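Long-range contact in antifreeze protein (Marinomonas primoryensis, PDB 5JUH), which probably acts as part of a giant RTX adhesin that binds its Antarctic bacterium to diatoms and ice and leaves the cell by type I secretion: residues A[95-100]-A[119-124]. Sequence-based numbering, arbitrary orientation.
Sequences DIFILN and DALDLT. With CA (calcium ion), chain G; CA (calcium ion), chain H.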
# COMPACT_ATOMS: atom_id res chain seq x y z
N ASP A 95 -3.06 6.60 8.40
CA ASP A 95 -4.09 5.57 8.23
C ASP A 95 -3.50 4.40 7.52
O ASP A 95 -2.72 4.54 6.56
CB ASP A 95 -5.27 6.19 7.44
CG ASP A 95 -5.83 7.39 8.13
OD1 ASP A 95 -6.26 7.26 9.28
OD2 ASP A 95 -5.75 8.48 7.58
N ILE A 96 -3.96 3.21 7.91
CA ILE A 96 -3.56 1.98 7.21
C ILE A 96 -4.75 1.60 6.30
O ILE A 96 -5.88 1.47 6.75
CB ILE A 96 -3.30 0.82 8.19
CG1 ILE A 96 -2.11 1.16 9.06
CG2 ILE A 96 -3.15 -0.49 7.44
CD1 ILE A 96 -1.95 0.28 10.26
N PHE A 97 -4.46 1.42 5.04
CA PHE A 97 -5.42 0.90 4.10
C PHE A 97 -5.10 -0.54 3.83
O PHE A 97 -4.03 -0.87 3.34
CB PHE A 97 -5.41 1.71 2.75
CG PHE A 97 -5.66 3.19 2.96
CD1 PHE A 97 -6.93 3.70 2.90
CD2 PHE A 97 -4.62 4.11 3.15
CE1 PHE A 97 -7.19 5.04 3.08
CE2 PHE A 97 -4.87 5.45 3.35
CZ PHE A 97 -6.13 5.91 3.26
N ILE A 98 -6.02 -1.41 4.25
CA ILE A 98 -5.85 -2.85 3.96
C ILE A 98 -6.43 -3.22 2.64
O ILE A 98 -7.57 -2.87 2.39
CB ILE A 98 -6.53 -3.71 5.10
CG1 ILE A 98 -5.97 -3.35 6.48
CG2 ILE A 98 -6.31 -5.18 4.81
CD1 ILE A 98 -6.69 -4.06 7.64
N LEU A 99 -5.66 -3.83 1.78
CA LEU A 99 -6.11 -4.10 0.43
C LEU A 99 -6.18 -5.63 0.22
O LEU A 99 -5.35 -6.38 0.61
CB LEU A 99 -5.11 -3.50 -0.61
CG LEU A 99 -5.19 -1.96 -0.51
CD1 LEU A 99 -4.10 -1.46 -1.44
CD2 LEU A 99 -6.49 -1.42 -1.04
N ASN A 100 -7.21 -5.99 -0.49
CA ASN A 100 -7.51 -7.36 -0.93
C ASN A 100 -6.96 -7.59 -2.30
O ASN A 100 -7.03 -6.74 -3.20
CB ASN A 100 -9.02 -7.62 -0.82
CG ASN A 100 -9.84 -6.71 -1.67
OD1 ASN A 100 -10.73 -7.21 -2.53
ND2 ASN A 100 -9.63 -5.42 -1.51
N ASP A 119 0.40 7.75 5.85
CA ASP A 119 -0.40 6.57 5.70
C ASP A 119 0.46 5.35 5.31
O ASP A 119 1.63 5.46 5.00
CB ASP A 119 -1.43 6.86 4.59
CG ASP A 119 -2.37 7.98 4.91
OD1 ASP A 119 -2.80 8.27 6.05
OD2 ASP A 119 -2.81 8.62 3.90
N ALA A 120 -0.20 4.17 5.29
CA ALA A 120 0.48 2.92 4.95
C ALA A 120 -0.47 1.98 4.26
O ALA A 120 -1.63 2.15 4.35
CB ALA A 120 0.99 2.25 6.23
N LEU A 121 0.07 1.04 3.53
CA LEU A 121 -0.71 0.04 2.85
C LEU A 121 -0.40 -1.35 3.41
O LEU A 121 0.75 -1.77 3.47
CB LEU A 121 -0.31 -0.00 1.39
CG LEU A 121 -0.42 1.32 0.59
CD1 LEU A 121 0.07 1.14 -0.82
CD2 LEU A 121 -1.89 1.76 0.54
N ASP A 122 -1.43 -2.06 3.83
CA ASP A 122 -1.27 -3.46 4.24
C ASP A 122 -1.47 -4.34 3.00
O ASP A 122 -2.61 -4.47 2.53
CB ASP A 122 -2.21 -3.81 5.40
CG ASP A 122 -2.00 -5.25 5.91
OD1 ASP A 122 -1.53 -6.09 5.12
OD2 ASP A 122 -2.28 -5.48 7.11
N LEU A 123 -0.38 -4.88 2.53
CA LEU A 123 -0.42 -5.63 1.30
C LEU A 123 -0.29 -7.13 1.50
O LEU A 123 -0.03 -7.79 0.60
CB LEU A 123 0.76 -5.19 0.35
CG LEU A 123 0.63 -3.68 -0.02
CD1 LEU A 123 1.77 -3.37 -0.99
CD2 LEU A 123 -0.72 -3.34 -0.70
N THR A 124 -0.44 -7.56 2.73
CA THR A 124 -0.29 -9.01 3.04
C THR A 124 -1.09 -9.92 2.12
O THR A 124 -0.57 -10.85 1.66
CB THR A 124 -0.70 -9.28 4.50
OG1 THR A 124 0.05 -8.45 5.39
CG2 THR A 124 -0.44 -10.75 4.88
CA CA G . -4.37 9.98 6.54
CA CA H . -7.52 9.22 9.65
O HOH W 1 -3.71 -7.09 2.70
O HOH W 2 -5.27 9.51 4.39
O HOH W 3 -3.08 11.83 5.76
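A calcium site at the head of two parallel strands joins Asp95 to Asp119. One calcium ion takes Asp95 OD2 at 2.3 Å and Asp119 OD1 from across the contact, with two waters and the carbonyl oxygens of Leu91 and Gly93 filling its shell; Asp95 binds a second calcium through both oxygens, beside Gly71, Gly73 and Asp75. Asp119 OD1 also accepts Asp95 N at 2.9 Å, on its anti side and 22° out of the carboxylate plane, so metal and amide together probably fix the carboxylate's rotation. Its other oxygen, OD2, accepts from Asn115 N and a calcium-bound water, and lies in plane at the edge of the Phe97 ring, 3.8 Å from CE2; ring and carboxylate planes stand 87° apart. From here the backbones run in parallel register: Asp95 O accepts Ala120 N, Phe97 N reaches Ala120 O, Asp122 N returns to Phe97 O, and Leu99 N closes the ladder on Asp122 O at 3.2 Å. Strands 76-78, 96-98 and 120-122 lie side by side in one sheet, consistent with the calcium-bound parallel beta-roll of RTX proteins, and strand 187-192 adds on beyond 120-122. On one face Ile96 CG2 meets Asp122 CB at 4.0 Å, while Ile98 CG1 lies alongside the same carbon. Asp122 CG is anti to the backbone N (chi1 -176°), which carries OD1 toward Thr124; there OD1 accepts Thr124 N, which makes an Asx turn just before helix 124-127, and Thr124 OG1 as well. On the face of Phe97 and Leu121, Leu121 CD2 approaches Phe97 CB at 4.2 Å; past the strand ends, Leu99 CD1 packs against Leu123 CD2 at 3.9 Å, both leucines also touching Val165 of strand 163-168.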